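Local coordinates for protein amidase, hydantoinase/carbamoylase family (Burkholderia vietnamiensis, PDB 5I4M) that probably hydrolyses the carbon-nitrogen bond of N-carbamoyl-L-amino acids, as a zinc-dependent amidase of the peptidase M20 family, at residues A206-H211 with L422-S427; A358-A363 with Y368-I373; H379-L384 with A388-V393. All blocks are in the same frame, centred on the assembly; numbering follows the deposited sequence.

Of the segments in these contacts, strand 206-212 comes first along the chain, and contact 1 joins it to helix 411-429 near the C terminus, closing a loop of 210 residues that includes the M20 dimerisation region. Nested inside this loop, in series, are two short local closures: contact 2 folds helix 353-365 back on strand 370-375, and contact 3 does the same for helix 380-384 and strand 390-395. Strands 206-212 and 390-395 are parallel neighbours, joining contacts 1 and 3 through backbone hydrogen bonds. Val359 of helix 353-365 packs against both Phe208 and Ser391, tying contact 2 to the other two. Contact 1 holds the zinc ligand His211 and contact 3 the ligand-pocket residue His379.

Contact 1: residues A206-H211 with L422-S427; sequences AAFELH and LHAMLS. With ZN (zinc ion), chain C.
Phe208 projects from strand 206-212 and lays one ring face against the methyl of Ala424 on helix 411-429. CB of Ala424 stands 4.1 Å from the centroid of the Phe208 ring, 18° off the normal, a CH-pi contact shifted toward the CE1 side of the ring; Ala424 CB to Phe208 CE1 is 3.9 Å. Ala424 O also packs against the ring, 3.7 Å from Phe208 CE2. Near the root of the ring, Met425 CG comes within 4.0 Å of Phe208 CD2 at an oblique angle, and the two side chains run past each other in opposite directions. The first torsion of Phe208 (chi1 -63°, CG anti to the carbonyl carbon) points the ring at the helix, where its face meets Ala424. In the alpha/beta catalytic domain of this M20-family protein, the arrangement is a helix packed on a central strand through one buried aromatic. Cys355 and Val359 of helix 353-365 also touch the Phe208 side chain. Further along the strand, well away from the helix, His211 binds a zinc ion through NE2 at 2.2 Å. His104 and Asp115 bind the same ion, and water 1 is a further ligand, 2.2 Å from the zinc.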
ATOM      1  N   ALA A 206      17.783 -32.388  23.027  1.00 12.40           N
ATOM      2  CA  ALA A 206      18.613 -31.357  22.417  1.00 13.01           C
ATOM      3  C   ALA A 206      17.974 -30.975  21.096  1.00 16.08           C
ATOM      4  O   ALA A 206      17.204 -31.746  20.521  1.00 16.90           O
ATOM      5  CB  ALA A 206      20.053 -31.828  22.197  1.00 12.55           C
ATOM      6  N   ALA A 207      18.309 -29.777  20.616  1.00  9.88           N
ATOM      7  CA  ALA A 207      17.764 -29.274  19.362  1.00  9.48           C
ATOM      8  C   ALA A 207      18.865 -28.571  18.584  1.00  9.40           C
ATOM      9  O   ALA A 207      19.717 -27.900  19.171  1.00 10.62           O
ATOM     10  CB  ALA A 207      16.595 -28.314  19.609  1.00 12.03           C
ATOM     11  N   PHE A 208      18.872 -28.765  17.264  1.00  8.99           N
ATOM     12  CA  PHE A 208      19.793 -28.081  16.368  1.00  9.12           C
ATOM     13  C   PHE A 208      19.004 -27.611  15.157  1.00  8.43           C
ATOM     14  O   PHE A 208      18.174 -28.357  14.640  1.00 14.22           O
ATOM     15  CB  PHE A 208      20.933 -28.995  15.883  1.00  8.95           C
ATOM     16  CG  PHE A 208      21.828 -29.503  16.972  1.00  9.48           C
ATOM     17  CD1 PHE A 208      22.956 -28.792  17.346  1.00 11.72           C
ATOM     18  CD2 PHE A 208      21.555 -30.705  17.606  1.00 13.81           C
ATOM     19  CE1 PHE A 208      23.789 -29.259  18.353  1.00 14.71           C
ATOM     20  CE2 PHE A 208      22.379 -31.186  18.599  1.00 15.33           C
ATOM     21  CZ  PHE A 208      23.503 -30.460  18.978  1.00 15.86           C
ATOM     22  N   GLU A 209      19.267 -26.392  14.694  1.00  8.12           N
ATOM     23  CA  GLU A 209      18.684 -25.913  13.446  1.00  7.87           C
ATOM     24  C   GLU A 209      19.795 -25.504  12.485  1.00 10.10           C
ATOM     25  O   GLU A 209      20.693 -24.732  12.837  1.00  7.75           O
ATOM     26  CB  GLU A 209      17.719 -24.745  13.683  1.00  7.59           C
ATOM     27  CG  GLU A 209      17.138 -24.155  12.373  1.00  7.35           C
ATOM     28  CD  GLU A 209      15.975 -23.212  12.614  1.00 10.88           C
ATOM     29  OE1 GLU A 209      15.631 -23.001  13.791  1.00 10.60           O
ATOM     30  OE2 GLU A 209      15.383 -22.702  11.629  1.00  9.91           O
ATOM     31  N   LEU A 210      19.725 -26.031  11.275  1.00  7.86           N
ATOM     32  CA  LEU A 210      20.629 -25.702  10.183  1.00  7.87           C
ATOM     33  C   LEU A 210      19.982 -24.620   9.318  1.00  7.63           C
ATOM     34  O   LEU A 210      18.802 -24.728   8.965  1.00  8.72           O
ATOM     35  CB  LEU A 210      20.912 -26.974   9.371  1.00  8.18           C
ATOM     36  CG  LEU A 210      21.605 -26.856   8.018  1.00 10.42           C
ATOM     37  CD1 LEU A 210      23.013 -26.336   8.188  1.00  8.36           C
ATOM     38  CD2 LEU A 210      21.601 -28.235   7.337  1.00 13.73           C
ATOM     39  N   HIS A 211      20.733 -23.566   8.994  1.00  7.49           N
ATOM     40  CA  HIS A 211      20.148 -22.430   8.277  1.00  9.94           C
ATOM     41  C   HIS A 211      21.233 -21.710   7.489  1.00 10.37           C
ATOM     42  O   HIS A 211      22.406 -21.745   7.860  1.00  8.90           O
ATOM     43  CB  HIS A 211      19.499 -21.455   9.264  1.00  8.38           C
ATOM     44  CG  HIS A 211      18.382 -20.644   8.685  1.00  6.86           C
ATOM     45  ND1 HIS A 211      18.594 -19.588   7.822  1.00  8.30           N
ATOM     46  CD2 HIS A 211      17.041 -20.716   8.875  1.00  6.63           C
ATOM     47  CE1 HIS A 211      17.427 -19.047   7.503  1.00  9.24           C
ATOM     48  NE2 HIS A 211      16.471 -19.714   8.126  1.00  7.70           N
ATOM     49  N   LEU A 422      24.330 -33.534  10.823  1.00 11.54           N
ATOM     50  CA  LEU A 422      24.316 -34.978  11.033  1.00 12.65           C
ATOM     51  C   LEU A 422      25.151 -35.379  12.239  1.00 10.93           C
ATOM     52  O   LEU A 422      24.684 -36.115  13.117  1.00 15.40           O
ATOM     53  CB  LEU A 422      24.832 -35.688   9.777  1.00 11.04           C
ATOM     54  CG  LEU A 422      25.059 -37.199   9.861  1.00 14.26           C
ATOM     55  CD1 LEU A 422      23.751 -37.924  10.177  1.00 14.07           C
ATOM     56  CD2 LEU A 422      25.679 -37.733   8.558  1.00 14.82           C
ATOM     57  N   HIS A 423      26.396 -34.912  12.304  1.00 11.27           N
ATOM     58  CA  HIS A 423      27.247 -35.381  13.388  1.00 11.20           C
ATOM     59  C   HIS A 423      26.953 -34.701  14.713  1.00 16.70           C
ATOM     60  O   HIS A 423      27.083 -35.341  15.765  1.00 18.00           O
ATOM     61  CB  HIS A 423      28.709 -35.254  12.997  1.00 14.57           C
ATOM     62  CG  HIS A 423      29.169 -36.430  12.202  1.00 17.05           C
ATOM     63  ND1 HIS A 423      29.725 -37.545  12.788  1.00 22.52           N
ATOM     64  CD2 HIS A 423      29.038 -36.722  10.886  1.00 16.88           C
ATOM     65  CE1 HIS A 423      29.980 -38.447  11.855  1.00 26.13           C
ATOM     66  NE2 HIS A 423      29.572 -37.972  10.693  1.00 22.50           N
ATOM     67  N   ALA A 424      26.546 -33.434  14.700  1.00 14.45           N
ATOM     68  CA  ALA A 424      26.129 -32.806  15.947  1.00 12.13           C
ATOM     69  C   ALA A 424      24.918 -33.519  16.525  1.00 16.39           C
ATOM     70  O   ALA A 424      24.845 -33.761  17.737  1.00 16.72           O
ATOM     71  CB  ALA A 424      25.829 -31.326  15.719  1.00 11.49           C
ATOM     72  N   MET A 425      23.956 -33.866  15.672  1.00 12.96           N
ATOM     73  CA  MET A 425      22.792 -34.610  16.137  1.00 14.04           C
ATOM     74  C   MET A 425      23.188 -35.999  16.609  1.00 16.58           C
ATOM     75  O   MET A 425      22.741 -36.457  17.669  1.00 17.89           O
ATOM     76  CB  MET A 425      21.742 -34.698  15.030  1.00 10.59           C
ATOM     77  CG  MET A 425      21.095 -33.366  14.697  1.00 13.00           C
ATOM     78  SD  MET A 425      19.779 -33.602  13.491  1.00 15.59           S
ATOM     79  CE  MET A 425      18.588 -34.531  14.459  1.00 18.27           C
ATOM     80  N   LEU A 426      24.029 -36.689  15.832  1.00 13.84           N
ATOM     81  CA  LEU A 426      24.490 -38.014  16.246  1.00 18.64           C
ATOM     82  C   LEU A 426      25.174 -37.959  17.599  1.00 20.29           C
ATOM     83  O   LEU A 426      24.963 -38.832  18.451  1.00 22.39           O
ATOM     84  CB  LEU A 426      25.451 -38.588  15.210  1.00 19.40           C
ATOM     85  CG  LEU A 426      24.857 -39.509  14.160  1.00 28.27           C
ATOM     86  CD1 LEU A 426      25.948 -39.898  13.178  1.00 31.05           C
ATOM     87  CD2 LEU A 426      24.247 -40.738  14.822  1.00 30.17           C
ATOM     88  N   SER A 427      26.004 -36.941  17.810  1.00 21.70           N
ATOM     89  CA  SER A 427      26.719 -36.820  19.072  1.00 26.12           C
ATOM     90  C   SER A 427      25.757 -36.816  20.254  1.00 25.64           C
ATOM     91  O   SER A 427      25.993 -37.492  21.261  1.00 25.70           O
ATOM     92  CB  SER A 427      27.569 -35.553  19.054  1.00 27.28           C
ATOM     93  OG  SER A 427      28.338 -35.441  20.233  1.00 37.92           O
TER
HETATM   94 ZN    ZN C 501      14.472 -18.709   8.234  0.75 10.74          ZN
HETATM   95  O   HOH W   1      14.377 -19.288  10.339  1.00 10.03           O

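Contact 2: residues A358-A363 with Y368-I373; sequences AVRAAA and YSHRDI
A helix-loop-strand unit at the surface of the M20 catalytic domain brings Ala363 and Arg360 of helix 353-365 against Tyr368, His370 and Asp372, the axes of helix 358-363 and strand 370-373 nearly antiparallel (163°) and 9.7 Å apart at their closest. The return of the chain is pinned where Tyr368 N donates to Ala363 O at 3.0 Å. Tyr368 lies on helix 411-429, where its OH is hydrogen-bonded to Asn419 ND2. The His370 ring lies against helix 353-365, with two helix side-chain carbons on one side of it: its CD2 is 3.7 Å from Ala363 CB and its CE1 3.6 Å from Arg360 CG, both oblique. A chi1 of 56° places CG of His370 between the backbone N and the carbonyl carbon, turning the imidazole toward the helix. NE2 of His370 is hydrogen-bonded to Asp364 OD1, which holds the ring's rotation together with water 2 at ND1. Arg360 extends away from the helix axis, then bends at chi3 to form a nearly straight salt bridge, NH2 to Asp372 OD1 at 2.8 Å, met on the syn side but 26° out of the carboxylate plane, while OD1 lies in the guanidinium plane. Water 2 bridges the three polar groups, accepting from Arg360 NE, donating to Asp372 OD1 and lying 2.9 Å from His370 ND1.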
ATOM      1  N   ALA A 358      29.369 -29.261  20.109  1.00 15.64           N
ATOM      2  CA  ALA A 358      29.095 -30.381  19.212  1.00 12.02           C
ATOM      3  C   ALA A 358      29.121 -29.938  17.756  1.00 12.09           C
ATOM      4  O   ALA A 358      29.579 -30.686  16.888  1.00 13.93           O
ATOM      5  CB  ALA A 358      27.749 -31.023  19.550  1.00 14.19           C
ATOM      6  N   VAL A 359      28.617 -28.732  17.476  1.00 12.74           N
ATOM      7  CA  VAL A 359      28.651 -28.187  16.121  1.00 10.58           C
ATOM      8  C   VAL A 359      30.090 -27.921  15.692  1.00 10.13           C
ATOM      9  O   VAL A 359      30.509 -28.281  14.582  1.00 13.25           O
ATOM     10  CB  VAL A 359      27.791 -26.913  16.045  1.00  9.48           C
ATOM     11  CG1 VAL A 359      27.975 -26.207  14.715  1.00  9.30           C
ATOM     12  CG2 VAL A 359      26.321 -27.262  16.265  1.00 11.07           C
ATOM     13  N   ARG A 360      30.874 -27.303  16.575  1.00 12.34           N
ATOM     14  CA  ARG A 360      32.281 -27.058  16.281  1.00 13.21           C
ATOM     15  C   ARG A 360      33.031 -28.370  16.059  1.00 16.49           C
ATOM     16  O   ARG A 360      33.804 -28.500  15.099  1.00 15.86           O
ATOM     17  CB  ARG A 360      32.902 -26.248  17.422  1.00 12.27           C
ATOM     18  CG  ARG A 360      34.232 -25.595  17.088  1.00 17.17           C
ATOM     19  CD  ARG A 360      34.762 -24.738  18.259  1.00 15.26           C
ATOM     20  NE  ARG A 360      34.004 -23.499  18.449  1.00 17.23           N
ATOM     21  CZ  ARG A 360      33.253 -23.234  19.516  1.00 18.58           C
ATOM     22  NH1 ARG A 360      33.150 -24.119  20.503  1.00 19.92           N
ATOM     23  NH2 ARG A 360      32.597 -22.087  19.597  1.00 17.99           N
ATOM     24  N   ALA A 361      32.797 -29.362  16.927  1.00 17.53           N
ATOM     25  CA  ALA A 361      33.453 -30.663  16.786  1.00 18.16           C
ATOM     26  C   ALA A 361      33.103 -31.319  15.458  1.00 17.79           C
ATOM     27  O   ALA A 361      33.961 -31.947  14.819  1.00 17.81           O
ATOM     28  CB  ALA A 361      33.065 -31.579  17.946  1.00 16.94           C
ATOM     29  N   ALA A 362      31.847 -31.191  15.031  1.00 14.46           N
ATOM     30  CA  ALA A 362      31.443 -31.774  13.757  1.00 15.59           C
ATOM     31  C   ALA A 362      32.119 -31.075  12.589  1.00 19.08           C
ATOM     32  O   ALA A 362      32.521 -31.729  11.619  1.00 16.59           O
ATOM     33  CB  ALA A 362      29.926 -31.723  13.604  1.00 10.70           C
ATOM     34  N   ALA A 363      32.247 -29.749  12.654  1.00 13.41           N
ATOM     35  CA  ALA A 363      32.972 -29.034  11.607  1.00 15.18           C
ATOM     36  C   ALA A 363      34.424 -29.483  11.541  1.00 17.80           C
ATOM     37  O   ALA A 363      34.966 -29.713  10.450  1.00 16.31           O
ATOM     38  CB  ALA A 363      32.887 -27.527  11.845  1.00 12.78           C
ATOM     39  N   TYR A 368      36.164 -28.780   7.878  1.00 13.13           N
ATOM     40  CA  TYR A 368      35.578 -27.563   7.337  1.00 11.93           C
ATOM     41  C   TYR A 368      36.125 -26.346   8.072  1.00 14.10           C
ATOM     42  O   TYR A 368      36.311 -26.374   9.292  1.00 16.59           O
ATOM     43  CB  TYR A 368      34.052 -27.586   7.479  1.00 11.36           C
ATOM     44  CG  TYR A 368      33.339 -28.660   6.692  1.00 15.50           C
ATOM     45  CD1 TYR A 368      33.727 -28.989   5.399  1.00 17.03           C
ATOM     46  CD2 TYR A 368      32.268 -29.342   7.246  1.00 13.81           C
ATOM     47  CE1 TYR A 368      33.062 -29.969   4.688  1.00 17.68           C
ATOM     48  CE2 TYR A 368      31.605 -30.315   6.548  1.00 14.39           C
ATOM     49  CZ  TYR A 368      31.996 -30.627   5.273  1.00 16.05           C
ATOM     50  OH  TYR A 368      31.307 -31.602   4.592  1.00 13.63           O
ATOM     51  N   SER A 369      36.361 -25.267   7.329  1.00 15.72           N
ATOM     52  CA  SER A 369      36.671 -23.989   7.958  1.00 14.61           C
ATOM     53  C   SER A 369      35.435 -23.449   8.670  1.00 13.53           C
ATOM     54  O   SER A 369      34.304 -23.638   8.208  1.00 11.62           O
ATOM     55  CB  SER A 369      37.154 -22.988   6.914  1.00 16.07           C
ATOM     56  OG  SER A 369      36.163 -22.783   5.917  1.00 15.87           O
ATOM     57  N   HIS A 370      35.644 -22.783   9.809  1.00 11.53           N
ATOM     58  CA  HIS A 370      34.494 -22.296  10.565  1.00 10.84           C
ATOM     59  C   HIS A 370      34.880 -21.083  11.399  1.00 13.42           C
ATOM     60  O   HIS A 370      36.061 -20.810  11.632  1.00 12.71           O
ATOM     61  CB  HIS A 370      33.903 -23.395  11.467  1.00 10.65           C
ATOM     62  CG  HIS A 370      34.890 -24.000  12.418  1.00 12.56           C
ATOM     63  ND1 HIS A 370      35.150 -23.470  13.664  1.00 15.10           N
ATOM     64  CD2 HIS A 370      35.682 -25.093  12.303  1.00 13.12           C
ATOM     65  CE1 HIS A 370      36.056 -24.213  14.276  1.00 15.97           C
ATOM     66  NE2 HIS A 370      36.397 -25.203  13.470  1.00 17.59           N
ATOM     67  N   ARG A 371      33.859 -20.342  11.826  1.00 12.75           N
ATOM     68  CA  ARG A 371      34.031 -19.302  12.833  1.00 13.67           C
ATOM     69  C   ARG A 371      32.762 -19.201  13.666  1.00 11.07           C
ATOM     70  O   ARG A 371      31.671 -19.573  13.225  1.00 11.28           O
ATOM     71  CB  ARG A 371      34.350 -17.938  12.210  1.00 14.50           C
ATOM     72  CG  ARG A 371      33.284 -17.437  11.239  1.00 18.02           C
ATOM     73  CD  ARG A 371      33.358 -15.931  11.094  1.00 17.55           C
ATOM     74  NE  ARG A 371      32.725 -15.263  12.225  1.00 20.51           N
ATOM     75  CZ  ARG A 371      32.804 -13.960  12.473  1.00 23.99           C
ATOM     76  NH1 ARG A 371      33.507 -13.169  11.681  1.00 21.61           N
ATOM     77  NH2 ARG A 371      32.175 -13.448  13.520  1.00 28.48           N
ATOM     78  N   ASP A 372      32.919 -18.695  14.883  1.00 11.18           N
ATOM     79  CA  ASP A 372      31.763 -18.382  15.715  1.00  9.95           C
ATOM     80  C   ASP A 372      30.982 -17.231  15.094  1.00 12.34           C
ATOM     81  O   ASP A 372      31.562 -16.304  14.526  1.00 15.04           O
ATOM     82  CB  ASP A 372      32.207 -17.988  17.127  1.00 12.90           C
ATOM     83  CG  ASP A 372      32.764 -19.146  17.920  1.00 20.27           C
ATOM     84  OD1 ASP A 372      32.701 -20.294  17.440  1.00 18.47           O
ATOM     85  OD2 ASP A 372      33.259 -18.902  19.046  1.00 19.37           O
ATOM     86  N   ILE A 373      29.653 -17.269  15.224  1.00 11.36           N
ATOM     87  CA  ILE A 373      28.837 -16.232  14.606  1.00 10.68           C
ATOM     88  C   ILE A 373      27.545 -16.028  15.394  1.00 12.56           C
ATOM     89  O   ILE A 373      27.040 -16.938  16.061  1.00 12.03           O
ATOM     90  CB  ILE A 373      28.556 -16.578  13.126  1.00 10.38           C
ATOM     91  CG1 ILE A 373      27.975 -15.367  12.392  1.00 16.28           C
ATOM     92  CG2 ILE A 373      27.661 -17.805  13.035  1.00 10.78           C
ATOM     93  CD1 ILE A 373      28.161 -15.417  10.866  1.00 17.18           C
TER
HETATM   94  O   HOH W   2      34.343 -21.902  15.920  1.00 16.62           O

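Contact 3: residues H379-L384 with A388-V393; sequences HDACYL and APTSMV
His379 and Met392 make the tight end of a short helix-turn-strand unit in the M20 catalytic domain, in which helix 380-384 and strand 390-393 run nearly antiparallel at 159°. The methyl CE of Met392 sits over one face of the His379 imidazole, 3.6 Å from its centroid and 22° off the normal, in a CH-pi contact; the nearest ring atom is His379 CG, 3.4 Å from CE. SD of Met392 approaches the same ring obliquely, 3.5 Å from His379 CD2. The bend at chi3 of Met392 (70°) carries CE over the face and leaves SD near the CD2 corner, while Met392 CG packs 3.7 Å from Ala381 CB. The ring of His379 also meets that of His211, a zinc ligand, and touches the bound 3-phosphoglyceric acid, so Met392 backs a residue of the ligand pocket. Glu209 OE1 of strand 206-212 accepts a hydrogen bond from Ala381 N in the first turn of the helix. Toward the turn, side-chain contact thins. Thr390 CG2 lies 3.8 Å from Ala381 CB, and Leu384 CB is 3.8 Å from Thr390 OG1, which rests on the Leu384 carbonyl carbon; Pro389, partly exposed, points away from the helix. A backbone bond closes the turn, from Ala388 N to Leu384 O at 2.9 Å. Beyond it Thr390 OG1 donates to Ala388 O at 2.8 Å, coming from above the carbonyl plane.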
ATOM      1  N   HIS A 379      15.023 -17.385  14.528  1.00  8.44           N
ATOM      2  CA  HIS A 379      14.756 -18.742  14.087  1.00  6.91           C
ATOM      3  C   HIS A 379      13.942 -19.442  15.155  1.00 10.61           C
ATOM      4  O   HIS A 379      13.965 -19.055  16.320  1.00 11.29           O
ATOM      5  CB  HIS A 379      16.054 -19.506  13.832  1.00  7.94           C
ATOM      6  CG  HIS A 379      16.995 -18.767  12.948  1.00  8.42           C
ATOM      7  ND1 HIS A 379      16.843 -18.730  11.579  1.00  9.77           N
ATOM      8  CD2 HIS A 379      18.069 -17.996  13.235  1.00  8.85           C
ATOM      9  CE1 HIS A 379      17.801 -17.981  11.059  1.00 11.30           C
ATOM     10  NE2 HIS A 379      18.561 -17.530  12.041  1.00 10.21           N
ATOM     11  N   ASP A 380      13.224 -20.486  14.746  1.00  7.08           N
ATOM     12  CA  ASP A 380      12.515 -21.287  15.733  1.00  8.80           C
ATOM     13  C   ASP A 380      13.457 -21.780  16.823  1.00  8.76           C
ATOM     14  O   ASP A 380      13.058 -21.867  17.987  1.00  9.53           O
ATOM     15  CB  ASP A 380      11.802 -22.443  15.040  1.00 10.99           C
ATOM     16  CG  ASP A 380      10.755 -21.954  14.054  1.00 11.73           C
ATOM     17  OD1 ASP A 380       9.775 -21.337  14.511  1.00 12.07           O
ATOM     18  OD2 ASP A 380      10.905 -22.178  12.826  1.00 14.38           O
ATOM     19  N   ALA A 381      14.722 -22.045  16.473  1.00  8.25           N
ATOM     20  CA  ALA A 381      15.709 -22.449  17.470  1.00  7.58           C
ATOM     21  C   ALA A 381      15.847 -21.431  18.605  1.00 10.48           C
ATOM     22  O   ALA A 381      16.198 -21.811  19.729  1.00 11.56           O
ATOM     23  CB  ALA A 381      17.065 -22.667  16.800  1.00 11.64           C
ATOM     24  N   CYS A 382      15.598 -20.141  18.344  1.00  7.91           N
ATOM     25  CA  CYS A 382      15.711 -19.150  19.422  1.00  9.60           C
ATOM     26  C   CYS A 382      14.710 -19.422  20.531  1.00  9.80           C
ATOM     27  O   CYS A 382      15.005 -19.200  21.714  1.00  9.37           O
ATOM     28  CB  CYS A 382      15.519 -17.731  18.883  1.00  8.75           C
ATOM     29  SG  CYS A 382      16.714 -17.286  17.588  1.00 12.76           S
ATOM     30  N   TYR A 383      13.514 -19.895  20.176  1.00  7.73           N
ATOM     31  CA  TYR A 383      12.547 -20.257  21.206  1.00  8.08           C
ATOM     32  C   TYR A 383      12.818 -21.637  21.786  1.00 11.01           C
ATOM     33  O   TYR A 383      12.639 -21.850  22.992  1.00  9.83           O
ATOM     34  CB  TYR A 383      11.131 -20.165  20.636  1.00  8.85           C
ATOM     35  CG  TYR A 383      10.581 -18.750  20.672  1.00  8.29           C
ATOM     36  CD1 TYR A 383      10.774 -17.937  21.784  1.00 11.48           C
ATOM     37  CD2 TYR A 383       9.871 -18.224  19.591  1.00  7.48           C
ATOM     38  CE1 TYR A 383      10.254 -16.638  21.827  1.00  8.32           C
ATOM     39  CE2 TYR A 383       9.360 -16.931  19.625  1.00  8.14           C
ATOM     40  CZ  TYR A 383       9.557 -16.144  20.739  1.00 10.41           C
ATOM     41  OH  TYR A 383       9.043 -14.862  20.775  1.00 10.69           O
ATOM     42  N   LEU A 384      13.263 -22.590  20.966  1.00 10.29           N
ATOM     43  CA  LEU A 384      13.600 -23.898  21.514  1.00  8.80           C
ATOM     44  C   LEU A 384      14.691 -23.792  22.567  1.00  9.77           C
ATOM     45  O   LEU A 384      14.702 -24.572  23.527  1.00  9.48           O
ATOM     46  CB  LEU A 384      14.048 -24.843  20.405  1.00  8.99           C
ATOM     47  CG  LEU A 384      12.973 -25.115  19.363  1.00 11.52           C
ATOM     48  CD1 LEU A 384      13.472 -26.129  18.327  1.00 10.95           C
ATOM     49  CD2 LEU A 384      11.721 -25.614  20.048  1.00 14.93           C
ATOM     50  N   ALA A 388      15.151 -26.299  25.852  1.00 12.76           N
ATOM     51  CA  ALA A 388      16.000 -27.457  25.624  1.00 14.66           C
ATOM     52  C   ALA A 388      17.375 -26.970  25.211  1.00 15.05           C
ATOM     53  O   ALA A 388      17.490 -25.887  24.626  1.00 12.21           O
ATOM     54  CB  ALA A 388      15.420 -28.370  24.533  1.00 12.45           C
ATOM     55  N   PRO A 389      18.429 -27.738  25.488  1.00 11.68           N
ATOM     56  CA  PRO A 389      19.763 -27.372  24.982  1.00 10.49           C
ATOM     57  C   PRO A 389      19.739 -27.291  23.464  1.00 12.54           C
ATOM     58  O   PRO A 389      19.412 -28.265  22.791  1.00 15.03           O
ATOM     59  CB  PRO A 389      20.660 -28.520  25.471  1.00 14.33           C
ATOM     60  CG  PRO A 389      19.884 -29.222  26.533  1.00 16.55           C
ATOM     61  CD  PRO A 389      18.433 -29.002  26.251  1.00 14.47           C
ATOM     62  N   THR A 390      20.077 -26.113  22.928  1.00 10.84           N
ATOM     63  CA  THR A 390      19.885 -25.800  21.511  1.00 11.71           C
ATOM     64  C   THR A 390      21.077 -25.015  20.977  1.00 12.87           C
ATOM     65  O   THR A 390      21.624 -24.173  21.685  1.00 11.09           O
ATOM     66  CB  THR A 390      18.615 -24.953  21.307  1.00 11.22           C
ATOM     67  OG1 THR A 390      17.470 -25.644  21.818  1.00 12.89           O
ATOM     68  CG2 THR A 390      18.388 -24.589  19.822  1.00  8.51           C
ATOM     69  N   SER A 391      21.467 -25.265  19.724  1.00 10.37           N
ATOM     70  CA  SER A 391      22.289 -24.296  19.002  1.00  8.68           C
ATOM     71  C   SER A 391      21.980 -24.441  17.516  1.00 12.46           C
ATOM     72  O   SER A 391      21.055 -25.159  17.128  1.00  9.62           O
ATOM     73  CB  SER A 391      23.784 -24.470  19.321  1.00 10.51           C
ATOM     74  OG  SER A 391      24.360 -25.581  18.644  1.00 11.30           O
ATOM     75  N   MET A 392      22.739 -23.735  16.682  1.00  8.99           N
ATOM     76  CA  MET A 392      22.472 -23.708  15.250  1.00  9.79           C
ATOM     77  C   MET A 392      23.746 -23.919  14.445  1.00 11.07           C
ATOM     78  O   MET A 392      24.862 -23.713  14.927  1.00 13.30           O
ATOM     79  CB  MET A 392      21.826 -22.384  14.820  1.00  7.66           C
ATOM     80  CG  MET A 392      20.490 -22.102  15.493  1.00  7.96           C
ATOM     81  SD  MET A 392      19.725 -20.630  14.765  1.00  9.38           S
ATOM     82  CE  MET A 392      19.287 -21.281  13.141  1.00  7.06           C
ATOM     83  N   VAL A 393      23.541 -24.326  13.195  1.00 10.28           N
ATOM     84  CA  VAL A 393      24.592 -24.498  12.198  1.00 10.62           C
ATOM     85  C   VAL A 393      24.283 -23.543  11.059  1.00  9.33           C
ATOM     86  O   VAL A 393      23.186 -23.596  10.499  1.00  7.83           O
ATOM     87  CB  VAL A 393      24.648 -25.937  11.670  1.00  8.47           C
ATOM     88  CG1 VAL A 393      25.790 -26.090  10.654  1.00 10.25           C
ATOM     89  CG2 VAL A 393      24.770 -26.935  12.807  1.00 12.90           C
TER